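Local coordinates for protein aspartate aminotransferase (Thermotoga maritima, PDB 1O4S) that catalyses the pyridoxal 5'-phosphate-dependent transfer of an amino group between L-aspartate and 2-oxoglutarate, giving oxaloacetate and L-glutamate, and works as a homodimer, at residues 34-37 with 42-45; 89-92 with 98-101; 120-125 with 140-145; 197-202 with 206-211; 345-350 with 383-388. All coordinates share one frame; numbering follows the deposited sequence.

The five contacts follow one another along the chain, each closing before the next opens. Interactions 1 and 5 lie together, with centres about 14 Å apart, and they touch. Both lie at the small mixed sheet, where strands 44-45 and 350-354 run parallel: Ile-44 N probably bonds to Lys-349 O at 2.8 Å, and Leu-36 packs on Leu-345. Interactions 2, 3 and 4 lie round the seven-stranded sheet. Interactions 3 and 4 have centres about 19 Å apart and meet where Leu-121 packs on Tyr-209. Interaction 2 is about 22 Å from interaction 4, centre to centre, without touching. The contacts thus sample two sheet-based parts of a class I aminotransferase, and interaction 3 also borders the second subunit.

Interaction 1 of 5, residues 34-37 with 42-45; sequences KALI and DVIN
Val-43 packs against two consecutive residues of helix 27-38, Leu-36 and Ile-37. Its two methyl branches play different parts. CG1 lies anti to the backbone N (chi1 168°), which leaves CG2 beside that nitrogen and directed at the helix. CG2 meets Leu-36 CB at 3.6 Å. The touch is therefore made by the root of the leucine, not by its branched end. The end of Leu-36 instead packs on Leu-345, a residue of helix 337-348.

Ile-37 reaches Val-43 with its longer branch. Its CG1 lies 3.8 Å from Val-43 CB, and Ile-37 CD1 follows at 4.1 Å from the same CB. The CA-CB bond of Ile-37 does not aim at the valine. CG1 sits anti to the carbonyl carbon (chi1 -79°), and this turn brings the ethyl arm across. The two side chains cross at about a right angle. Val-43 is buried, while Ile-37 stays exposed at the border of the contact.

No hydrogen bond joins the two segments, so their direct contact is apolar. Val-43 also touches Lys-349. Next to it, Ile-44 points away from helix 27-38 and packs on helix 372-386, while its backbone bonds to Lys-349 and Ala-351. The arrangement is a helix followed by a short turn into an edge strand, with helix 27-38 packed beside the start of strand 44-45 in the small mixed sheet.

Interaction 2 of 5, residues 89-92 with 98-101; sequences KRIG and DISP
The backbones of Gly-92 and Ile-99 come within 5.5 Å, CA to CA, where the chain leaves helix 81-95 and doubles back beside its last turns. Residues 98-101 form no regular strand here; they lead toward strand 104-107.

Ile-99 makes the whole contact from the loop side. Its CG1 is anti to the carbonyl carbon (chi1 -48°), and chi2 of -172° extends the arm to CD1. That methyl reaches the helix and comes 3.7 Å from Gly-92 N. Farther back along the arm, Ile-99 CG1 lies 4.0 Å from Gly-92 CA. The isoleucine thus packs on the bare backbone of the glycine.

Ile-91 supplies the other surface. Its short branch does the touching: Ile-91 CG2 is 3.8 Å from Ile-99 CD1. The two side chains slant past each other, and the longer arm of Ile-91 leads off from the contact. Ile-91 and Ile-99 both rest on Ile-259 of strand 256-259, and Ile-91 also meets Tyr-257. Ile-99 touches Ala-88 one turn earlier on the helix.

All three touching residues are buried. No hydrogen bond or charged pair joins the two segments. The contact therefore rests on close fit and on the exclusion of water, with one isoleucine methyl laid against both the backbone of Gly-92 and the short branch of Ile-91.

Interaction 3 of 5, residues 120-125 with 140-145; sequences ALLDPG and PQIILA
Leu-122 points at helix 138-144 and meets Ile-142 and Ala-145. One methyl, CD1, makes both side-chain contacts. It lies 3.9 Å from Ile-142 CG2 and, more loosely, Leu-122 CD1 lies 4.3 Å from Ala-145 CB. The leucine thus reaches two residues three apart on the facing segment, which put their side chains on the same flank of the helix end.

Leu-122 and Ile-142 are set obliquely to each other, and each offers a methyl. In Leu-122, CG is anti to the carbonyl carbon (chi1 -60°), and the nearly extended chi2 of -170° carries CD1 outward to the helix. Ile-142 turns its short branch to the leucine, with CG2 anti to the backbone N. Ala-145 points its methyl toward the leucine. It is the residue just past the helix, yet its N still bonds to Gln-141 O at 2.9 Å.

All three residues are buried, and no hydrogen bond links the two segments directly. Leu-122 itself is the first residue to leave helical geometry after helix 109-121. Both it and Ile-142 rest on Val-128 of strand 127-132, the strand between the two helices in sequence. Ile-142 also touches Phe-118, and Ala-145 touches Met-119, both on helix 109-121. The second subunit lies against much of this region; Arg-17 of that subunit gives a hydrogen bond to Ala-145 O. The contact thus joins the ends of helices 109-121 and 138-144 over strand 127-132.

Interaction 4 of 5, residues 197-202 with 206-211; sequences EGLVRL and RNFYII
Leu-202 and Arg-206 share the one hydrogen bond between these segments. Arg-206 N donates to Leu-202 O at 2.8 Å with an N-H...O angle of 154°. It is an i to i+4 backbone bond near the C-terminal end of helix 193-206. The arginine root crowds the same oxygen, and its CG also lies 4.0 Å from Leu-202 CD2. These two side chains run side by side and point the same way.

The aromatic contacts are made by Phe-208. Asn-207, with positive phi, turns the chain off the helix, and the phenyl group then folds back against it. Its CG stands between the backbone N and the carbonyl carbon (chi1 65°), a crowded position. Leu-199 CD2 comes to the edge of the ring in its plane, 3.7 Å from Phe-208 CZ, and the two side chains cross at about a right angle. Leu-202 CB adds a contact at 3.8 Å to Phe-208 CZ.

The aliphatic contacts gather on Ile-210. Its CD1 is the point of contact, 3.6 Å from the backbone Leu-199 O. The same methyl also meets Leu-199 CD1 at 4.0 Å and Val-200 CG2 at 3.9 Å.

Around the contact, Leu-199 and Phe-208 touch strand 175-180, and Leu-202 packs on helix 164-170. Strand 175-180, helix 193-206 and strand 209-213 form a beta-alpha-beta crossover. This contact is the return from its helix to its second, parallel strand within the seven-stranded sheet.

Interaction 5 of 5, residues 345-350 with 383-388; sequences LEEKKV and EDFLNS
Two helices that pack on the small mixed sheet, 337-348 and 372-386, meet here near their C-terminal ends. The contact lies at the surface, and Lys-348 and Phe-385 carry most of it, with CA atoms 7.4 Å apart.

Lys-348 lays its aliphatic chain beside the phenylalanine. Its CG is 3.9 Å from Phe-385 CB, and the two side chains run obliquely to each other. A bend at chi2 (-52°) directs the rest of the lysine over the backbone of helix 372-386, and the end of the chain is extended. Lys-348 NZ then arrives 3.6 Å from Asp-384 CB, where the two side chains cross at about a right angle.

Phe-385 points between the two helices. Its CG is anti to the backbone N (chi1 177°), which swings the ring toward helix 337-348. Glu-347 OE1 lies at the ring edge, near its plane, 3.8 Å from Phe-385 CE1. The carboxylate and ring planes are 61° apart. An oxygen at this edge, facing the slightly positive ring hydrogens, is probably mildly favourable. Phe-385 also stacks edge-to-face with Phe-340 and touches Leu-344, both one or two turns earlier on helix 337-348.

Lys-348 and Asp-384 are opposite charges that probably attract, but Lys-348 NZ and Asp-384 OD2 are 4.4 Å apart, beyond a salt bridge. One water joins them instead: it accepts from Lys-348 NZ at 2.8 Å and donates to Asp-384 OD2 at 2.8 Å.

Interaction 1 of 5, residues 34-37 with 42-45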
# COMPACT_ATOMS: atom_id res chain seq x y z
N LYS B 34 5.99 -20.89 -16.46
CA LYS B 34 4.55 -20.81 -16.81
C LYS B 34 4.22 -21.30 -18.22
O LYS B 34 3.16 -21.90 -18.43
CB LYS B 34 4.02 -19.39 -16.65
CG LYS B 34 3.97 -18.93 -15.22
CD LYS B 34 3.65 -17.43 -15.08
CE LYS B 34 3.40 -17.02 -13.62
NZ LYS B 34 4.68 -16.70 -12.89
N ALA B 35 5.12 -21.02 -19.17
CA ALA B 35 4.99 -21.43 -20.56
C ALA B 35 5.16 -22.94 -20.72
O ALA B 35 4.49 -23.56 -21.55
CB ALA B 35 6.01 -20.71 -21.41
N LEU B 36 6.10 -23.52 -19.98
CA LEU B 36 6.26 -24.97 -19.95
C LEU B 36 5.01 -25.66 -19.38
O LEU B 36 4.53 -26.65 -19.92
CB LEU B 36 7.51 -25.35 -19.17
CG LEU B 36 8.83 -25.02 -19.88
CD1 LEU B 36 9.99 -25.06 -18.90
CD2 LEU B 36 9.08 -25.95 -21.06
N ILE B 37 4.46 -25.09 -18.30
CA ILE B 37 3.21 -25.58 -17.72
C ILE B 37 2.08 -25.56 -18.75
O ILE B 37 1.49 -26.61 -19.06
CB ILE B 37 2.88 -24.81 -16.40
CG1 ILE B 37 3.74 -25.39 -15.27
CG2 ILE B 37 1.38 -24.87 -16.05
CD1 ILE B 37 3.82 -24.55 -14.03
N ASP B 42 5.51 -31.16 -16.91
CA ASP B 42 5.48 -31.41 -15.47
C ASP B 42 6.59 -30.63 -14.77
O ASP B 42 7.62 -31.18 -14.38
CB ASP B 42 5.60 -32.91 -15.17
CG ASP B 42 5.43 -33.22 -13.68
OD1 ASP B 42 4.81 -32.39 -12.93
OD2 ASP B 42 5.91 -34.26 -13.18
N VAL B 43 6.36 -29.33 -14.62
CA VAL B 43 7.33 -28.45 -13.99
C VAL B 43 7.19 -28.56 -12.47
O VAL B 43 6.11 -28.33 -11.94
CB VAL B 43 7.11 -26.96 -14.40
CG1 VAL B 43 7.92 -26.01 -13.52
CG2 VAL B 43 7.46 -26.76 -15.88
N ILE B 44 8.28 -28.93 -11.80
CA ILE B 44 8.35 -28.81 -10.35
C ILE B 44 8.99 -27.45 -10.05
O ILE B 44 10.14 -27.20 -10.37
CB ILE B 44 9.14 -29.99 -9.71
CG1 ILE B 44 8.57 -31.35 -10.17
CG2 ILE B 44 9.08 -29.90 -8.19
CD1 ILE B 44 9.55 -32.50 -10.00
N ASN B 45 8.21 -26.58 -9.43
CA ASN B 45 8.57 -25.19 -9.26
C ASN B 45 9.01 -24.98 -7.83
O ASN B 45 8.18 -24.91 -6.94
CB ASN B 45 7.39 -24.26 -9.59
CG ASN B 45 7.83 -22.78 -9.73
OD1 ASN B 45 8.56 -22.26 -8.89
ND2 ASN B 45 7.41 -22.13 -10.83

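Interaction 2 of 5, residues 89-92 with 98-101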
# COMPACT_ATOMS: atom_id res chain seq x y z
N LYS B 89 1.03 -7.13 22.84
CA LYS B 89 1.01 -8.09 23.95
C LYS B 89 1.78 -9.37 23.59
O LYS B 89 2.55 -9.87 24.39
CB LYS B 89 -0.45 -8.40 24.34
CG LYS B 89 -0.60 -9.40 25.46
CD LYS B 89 -2.08 -9.79 25.68
CE LYS B 89 -2.24 -10.72 26.88
NZ LYS B 89 -3.47 -11.58 26.71
N ARG B 90 1.60 -9.88 22.37
CA ARG B 90 2.28 -11.13 21.97
C ARG B 90 3.81 -10.91 21.94
O ARG B 90 4.54 -11.63 22.59
CB ARG B 90 1.76 -11.65 20.62
CG ARG B 90 2.27 -13.08 20.18
CD ARG B 90 1.46 -14.30 20.76
N ILE B 91 4.28 -9.90 21.21
CA ILE B 91 5.72 -9.64 21.08
C ILE B 91 6.32 -9.25 22.46
O ILE B 91 7.39 -9.72 22.83
CB ILE B 91 6.00 -8.57 20.00
CG1 ILE B 91 5.42 -8.99 18.65
CG2 ILE B 91 7.50 -8.27 19.90
CD1 ILE B 91 5.83 -10.39 18.14
N GLY B 92 5.58 -8.45 23.22
CA GLY B 92 5.97 -8.07 24.55
C GLY B 92 6.15 -9.28 25.45
O GLY B 92 7.14 -9.34 26.16
N ASP B 98 7.67 -4.17 27.66
CA ASP B 98 6.42 -3.46 27.83
C ASP B 98 6.25 -2.69 26.52
O ASP B 98 6.80 -1.62 26.33
CB ASP B 98 6.52 -2.50 29.04
CG ASP B 98 5.15 -2.08 29.61
OD1 ASP B 98 4.13 -2.18 28.89
OD2 ASP B 98 5.01 -1.64 30.78
N ILE B 99 5.54 -3.30 25.58
CA ILE B 99 5.21 -2.65 24.32
C ILE B 99 3.79 -2.05 24.39
O ILE B 99 2.81 -2.74 24.66
CB ILE B 99 5.36 -3.64 23.17
CG1 ILE B 99 6.70 -4.37 23.30
CG2 ILE B 99 5.27 -2.93 21.83
CD1 ILE B 99 7.06 -5.24 22.10
N SER B 100 3.69 -0.74 24.16
CA SER B 100 2.43 -0.04 24.00
C SER B 100 1.81 -0.27 22.59
O SER B 100 2.53 -0.41 21.62
CB SER B 100 2.65 1.44 24.28
OG SER B 100 1.57 2.24 23.89
N PRO B 101 0.49 -0.32 22.47
CA PRO B 101 -0.17 -0.42 21.15
C PRO B 101 0.20 0.75 20.22
O PRO B 101 0.21 0.60 18.99
CB PRO B 101 -1.66 -0.38 21.49
CG PRO B 101 -1.75 -0.69 22.96
CD PRO B 101 -0.50 -0.24 23.57

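Interaction 3 of 5, residues 120-125 with 140-145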
# COMPACT_ATOMS: atom_id res chain seq x y z
N ALA B 120 10.27 6.86 6.47
CA ALA B 120 10.17 7.59 7.72
C ALA B 120 11.51 8.00 8.25
O ALA B 120 11.60 9.02 8.90
CB ALA B 120 9.43 6.78 8.74
N LEU B 121 12.55 7.25 7.93
CA LEU B 121 13.85 7.45 8.53
C LEU B 121 14.89 8.01 7.59
O LEU B 121 15.90 8.52 8.06
CB LEU B 121 14.39 6.12 9.07
CG LEU B 121 13.59 5.42 10.14
CD1 LEU B 121 14.34 4.17 10.57
CD2 LEU B 121 13.33 6.36 11.31
N LEU B 122 14.71 7.87 6.29
CA LEU B 122 15.74 8.26 5.33
C LEU B 122 15.46 9.63 4.72
O LEU B 122 14.41 9.87 4.14
CB LEU B 122 15.85 7.25 4.20
CG LEU B 122 16.20 5.81 4.51
CD1 LEU B 122 16.49 5.07 3.18
CD2 LEU B 122 17.40 5.69 5.49
N ASP B 123 16.41 10.54 4.90
CA ASP B 123 16.52 11.74 4.06
C ASP B 123 17.31 11.39 2.80
O ASP B 123 18.09 10.44 2.78
CB ASP B 123 17.24 12.86 4.81
CG ASP B 123 16.44 13.39 5.96
OD1 ASP B 123 15.26 13.72 5.72
OD2 ASP B 123 16.90 13.51 7.13
N PRO B 124 17.11 12.17 1.75
CA PRO B 124 17.83 11.96 0.49
C PRO B 124 19.34 11.84 0.65
O PRO B 124 19.96 12.67 1.31
CB PRO B 124 17.47 13.20 -0.33
CG PRO B 124 16.10 13.56 0.17
CD PRO B 124 16.18 13.30 1.65
N GLY B 125 19.90 10.81 0.04
CA GLY B 125 21.31 10.48 0.18
C GLY B 125 21.73 9.67 1.42
O GLY B 125 22.87 9.18 1.45
N PRO B 140 15.34 -1.81 -4.05
CA PRO B 140 14.27 -1.02 -4.67
C PRO B 140 13.61 -0.06 -3.69
O PRO B 140 13.47 1.10 -4.04
CB PRO B 140 13.32 -2.10 -5.17
CG PRO B 140 14.30 -3.19 -5.62
CD PRO B 140 15.29 -3.22 -4.49
N GLN B 141 13.30 -0.51 -2.47
CA GLN B 141 12.59 0.32 -1.49
C GLN B 141 13.45 1.48 -1.01
O GLN B 141 12.99 2.63 -0.93
CB GLN B 141 12.14 -0.51 -0.29
CG GLN B 141 11.05 -1.51 -0.60
CD GLN B 141 10.64 -2.32 0.61
OE1 GLN B 141 11.41 -2.46 1.55
NE2 GLN B 141 9.42 -2.86 0.59
N ILE B 142 14.71 1.18 -0.74
CA ILE B 142 15.63 2.21 -0.27
C ILE B 142 15.83 3.24 -1.37
O ILE B 142 15.82 4.43 -1.08
CB ILE B 142 16.98 1.60 0.19
CG1 ILE B 142 16.75 0.72 1.42
CG2 ILE B 142 18.01 2.70 0.43
CD1 ILE B 142 17.77 -0.41 1.54
N ILE B 143 16.00 2.77 -2.62
CA ILE B 143 16.06 3.65 -3.78
C ILE B 143 14.83 4.56 -3.89
O ILE B 143 14.96 5.76 -4.03
CB ILE B 143 16.21 2.87 -5.14
CG1 ILE B 143 17.57 2.16 -5.28
CG2 ILE B 143 16.02 3.82 -6.30
CD1 ILE B 143 18.66 2.83 -4.59
N LEU B 144 13.63 3.97 -3.81
CA LEU B 144 12.39 4.73 -3.90
C LEU B 144 12.27 5.78 -2.81
O LEU B 144 11.73 6.86 -3.03
CB LEU B 144 11.19 3.80 -3.85
CG LEU B 144 10.96 2.96 -5.08
CD1 LEU B 144 9.76 2.08 -4.76
CD2 LEU B 144 10.75 3.80 -6.32
N ALA B 145 12.81 5.46 -1.63
CA ALA B 145 12.84 6.39 -0.50
C ALA B 145 13.94 7.47 -0.57
O ALA B 145 14.00 8.29 0.31
CB ALA B 145 12.90 5.62 0.83

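Interaction 4 of 5, residues 197-202 with 206-211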
# COMPACT_ATOMS: atom_id res chain seq x y z
N GLU B 197 24.21 -8.45 19.51
CA GLU B 197 24.58 -7.68 20.72
C GLU B 197 25.57 -6.58 20.39
O GLU B 197 25.47 -5.46 20.90
CB GLU B 197 25.22 -8.60 21.79
CG GLU B 197 24.26 -9.63 22.36
CD GLU B 197 24.86 -10.53 23.43
OE1 GLU B 197 25.99 -11.04 23.27
OE2 GLU B 197 24.16 -10.73 24.45
N GLY B 198 26.53 -6.91 19.53
CA GLY B 198 27.53 -5.97 19.09
C GLY B 198 26.93 -4.90 18.21
O GLY B 198 27.31 -3.73 18.30
N LEU B 199 25.97 -5.28 17.37
CA LEU B 199 25.37 -4.33 16.44
C LEU B 199 24.54 -3.33 17.24
O LEU B 199 24.53 -2.15 16.95
CB LEU B 199 24.51 -5.09 15.43
CG LEU B 199 24.45 -4.73 13.94
CD1 LEU B 199 23.04 -4.99 13.45
CD2 LEU B 199 24.88 -3.32 13.60
N VAL B 200 23.86 -3.81 18.27
CA VAL B 200 23.08 -2.96 19.17
C VAL B 200 23.99 -1.98 19.94
O VAL B 200 23.58 -0.85 20.22
CB VAL B 200 22.27 -3.84 20.17
CG1 VAL B 200 21.84 -3.05 21.42
CG2 VAL B 200 21.10 -4.45 19.50
N ARG B 201 25.22 -2.40 20.27
CA ARG B 201 26.21 -1.51 20.86
C ARG B 201 26.62 -0.45 19.85
O ARG B 201 26.63 0.73 20.17
CB ARG B 201 27.47 -2.27 21.33
CG ARG B 201 27.35 -2.94 22.68
CD ARG B 201 28.70 -3.43 23.28
NE ARG B 201 29.26 -4.61 22.58
CZ ARG B 201 28.86 -5.88 22.77
NH1 ARG B 201 27.89 -6.18 23.64
NH2 ARG B 201 29.43 -6.87 22.06
N LEU B 202 26.97 -0.88 18.64
CA LEU B 202 27.35 0.03 17.56
C LEU B 202 26.30 1.10 17.26
O LEU B 202 26.66 2.23 16.95
CB LEU B 202 27.58 -0.71 16.25
CG LEU B 202 28.96 -1.20 15.84
CD1 LEU B 202 28.88 -1.68 14.38
CD2 LEU B 202 30.02 -0.10 16.00
N ARG B 206 27.32 4.92 17.48
CA ARG B 206 27.56 5.54 16.19
C ARG B 206 26.28 6.16 15.60
O ARG B 206 26.29 6.62 14.46
CB ARG B 206 28.17 4.52 15.22
CG ARG B 206 29.50 3.88 15.72
CD ARG B 206 30.68 4.85 15.86
NE ARG B 206 30.84 5.67 14.66
CZ ARG B 206 31.60 5.37 13.59
NH1 ARG B 206 32.33 4.25 13.55
NH2 ARG B 206 31.62 6.21 12.56
N ASN B 207 25.20 6.13 16.38
CA ASN B 207 23.93 6.81 16.07
C ASN B 207 23.18 6.37 14.79
O ASN B 207 22.98 7.16 13.88
CB ASN B 207 24.16 8.33 16.03
CG ASN B 207 22.88 9.12 16.09
OD1 ASN B 207 21.88 8.65 16.64
ND2 ASN B 207 22.90 10.33 15.52
N PHE B 208 22.78 5.10 14.74
CA PHE B 208 21.97 4.61 13.63
C PHE B 208 20.89 3.64 14.11
O PHE B 208 20.98 3.11 15.22
CB PHE B 208 22.85 3.99 12.50
CG PHE B 208 23.60 2.73 12.91
CD1 PHE B 208 22.99 1.48 12.87
CD2 PHE B 208 24.95 2.79 13.29
CE1 PHE B 208 23.70 0.32 13.22
CE2 PHE B 208 25.67 1.63 13.64
CZ PHE B 208 25.04 0.40 13.61
N TYR B 209 19.88 3.44 13.27
CA TYR B 209 18.77 2.52 13.55
C TYR B 209 19.09 1.14 13.07
O TYR B 209 19.75 0.96 12.03
CB TYR B 209 17.50 2.95 12.85
CG TYR B 209 16.85 4.15 13.45
CD1 TYR B 209 16.02 4.03 14.56
CD2 TYR B 209 17.05 5.43 12.91
CE1 TYR B 209 15.43 5.14 15.13
CE2 TYR B 209 16.43 6.56 13.46
CZ TYR B 209 15.63 6.40 14.58
OH TYR B 209 15.02 7.51 15.16
N ILE B 210 18.62 0.15 13.81
CA ILE B 210 18.67 -1.23 13.35
C ILE B 210 17.26 -1.58 12.92
O ILE B 210 16.35 -1.52 13.73
CB ILE B 210 19.15 -2.20 14.45
CG1 ILE B 210 20.59 -1.89 14.86
CG2 ILE B 210 19.02 -3.66 13.95
CD1 ILE B 210 21.06 -2.71 16.02
N ILE B 211 17.12 -1.91 11.64
CA ILE B 211 15.87 -2.38 11.07
C ILE B 211 15.98 -3.89 10.93
O ILE B 211 16.83 -4.39 10.22
CB ILE B 211 15.61 -1.74 9.72
CG1 ILE B 211 15.59 -0.20 9.83
CG2 ILE B 211 14.32 -2.28 9.15
CD1 ILE B 211 15.59 0.51 8.49

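Interaction 5 of 5, residues 345-350 with 383-388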
# COMPACT_ATOMS: atom_id res chain seq x y z
N LEU B 345 15.63 -25.78 -15.94
CA LEU B 345 14.24 -25.61 -16.31
C LEU B 345 13.90 -26.23 -17.66
O LEU B 345 12.95 -26.99 -17.76
CB LEU B 345 13.84 -24.14 -16.32
CG LEU B 345 12.36 -23.87 -16.64
CD1 LEU B 345 11.40 -24.54 -15.62
CD2 LEU B 345 12.11 -22.38 -16.70
N GLU B 346 14.68 -25.94 -18.70
CA GLU B 346 14.33 -26.39 -20.03
C GLU B 346 14.53 -27.91 -20.17
O GLU B 346 13.75 -28.56 -20.85
CB GLU B 346 15.05 -25.57 -21.12
CG GLU B 346 16.46 -26.04 -21.50
CD GLU B 346 17.36 -24.98 -22.22
OE1 GLU B 346 18.54 -25.32 -22.51
OE2 GLU B 346 16.92 -23.82 -22.48
N GLU B 347 15.51 -28.49 -19.48
CA GLU B 347 15.87 -29.90 -19.67
C GLU B 347 15.15 -30.83 -18.67
O GLU B 347 14.72 -31.93 -19.02
CB GLU B 347 17.40 -30.10 -19.61
CG GLU B 347 18.19 -29.30 -20.66
CD GLU B 347 19.73 -29.43 -20.55
OE1 GLU B 347 20.22 -30.40 -19.92
OE2 GLU B 347 20.46 -28.55 -21.12
N LYS B 348 15.06 -30.37 -17.41
CA LYS B 348 14.54 -31.18 -16.30
C LYS B 348 13.21 -30.67 -15.77
O LYS B 348 12.59 -31.35 -14.96
CB LYS B 348 15.55 -31.23 -15.13
CG LYS B 348 16.86 -32.00 -15.40
CD LYS B 348 16.64 -33.41 -15.94
CE LYS B 348 17.95 -34.09 -16.18
NZ LYS B 348 17.76 -35.52 -16.53
N LYS B 349 12.77 -29.50 -16.25
CA LYS B 349 11.52 -28.87 -15.81
C LYS B 349 11.47 -28.74 -14.28
O LYS B 349 10.43 -28.99 -13.64
CB LYS B 349 10.28 -29.57 -16.37
CG LYS B 349 10.47 -30.31 -17.71
CD LYS B 349 10.50 -29.40 -18.91
CE LYS B 349 10.54 -30.21 -20.20
NZ LYS B 349 11.91 -30.62 -20.65
N VAL B 350 12.62 -28.33 -13.72
CA VAL B 350 12.71 -27.85 -12.35
C VAL B 350 13.10 -26.39 -12.35
O VAL B 350 14.09 -25.99 -12.98
CB VAL B 350 13.74 -28.65 -11.50
CG1 VAL B 350 13.76 -28.13 -10.05
CG2 VAL B 350 13.45 -30.14 -11.56
N GLU B 383 19.97 -34.28 -9.57
CA GLU B 383 21.12 -35.19 -9.41
C GLU B 383 21.57 -35.73 -10.78
O GLU B 383 22.77 -35.80 -11.08
CB GLU B 383 20.78 -36.33 -8.44
CG GLU B 383 21.92 -37.30 -8.12
CD GLU B 383 21.58 -38.36 -7.05
OE1 GLU B 383 20.47 -38.36 -6.48
OE2 GLU B 383 22.46 -39.20 -6.77
N ASP B 384 20.58 -36.09 -11.59
CA ASP B 384 20.81 -36.46 -12.99
C ASP B 384 21.45 -35.34 -13.82
O ASP B 384 22.31 -35.58 -14.68
CB ASP B 384 19.48 -36.88 -13.63
CG ASP B 384 19.06 -38.30 -13.24
OD1 ASP B 384 19.76 -38.95 -12.42
OD2 ASP B 384 18.04 -38.85 -13.74
N PHE B 385 21.01 -34.11 -13.56
CA PHE B 385 21.47 -32.94 -14.29
C PHE B 385 22.92 -32.64 -13.89
O PHE B 385 23.76 -32.30 -14.74
CB PHE B 385 20.53 -31.78 -13.97
CG PHE B 385 20.92 -30.48 -14.60
CD1 PHE B 385 20.57 -30.21 -15.91
CD2 PHE B 385 21.60 -29.53 -13.87
CE1 PHE B 385 20.90 -29.00 -16.49
CE2 PHE B 385 21.94 -28.32 -14.45
CZ PHE B 385 21.59 -28.06 -15.77
N LEU B 386 23.22 -32.79 -12.60
CA LEU B 386 24.56 -32.56 -12.10
C LEU B 386 25.57 -33.59 -12.65
O LEU B 386 26.77 -33.30 -12.71
CB LEU B 386 24.58 -32.57 -10.57
CG LEU B 386 23.88 -31.40 -9.88
CD1 LEU B 386 24.24 -31.37 -8.40
CD2 LEU B 386 24.21 -30.06 -10.55
N ASN B 387 25.10 -34.78 -13.03
CA ASN B 387 25.96 -35.83 -13.58
C ASN B 387 25.66 -36.04 -15.07
O ASN B 387 25.73 -37.16 -15.55
CB ASN B 387 25.77 -37.16 -12.82
CG ASN B 387 25.94 -37.01 -11.30
OD1 ASN B 387 26.88 -36.38 -10.81
ND2 ASN B 387 25.02 -37.62 -10.56
N SER B 388 25.33 -34.95 -15.77
CA SER B 388 24.96 -34.93 -17.20
C SER B 388 24.37 -36.24 -17.73
O SER B 388 23.27 -36.65 -17.34
CB SER B 388 26.17 -34.50 -18.07
OG SER B 388 26.45 -33.11 -17.97
O HOH W 1 16.18 -36.90 -14.63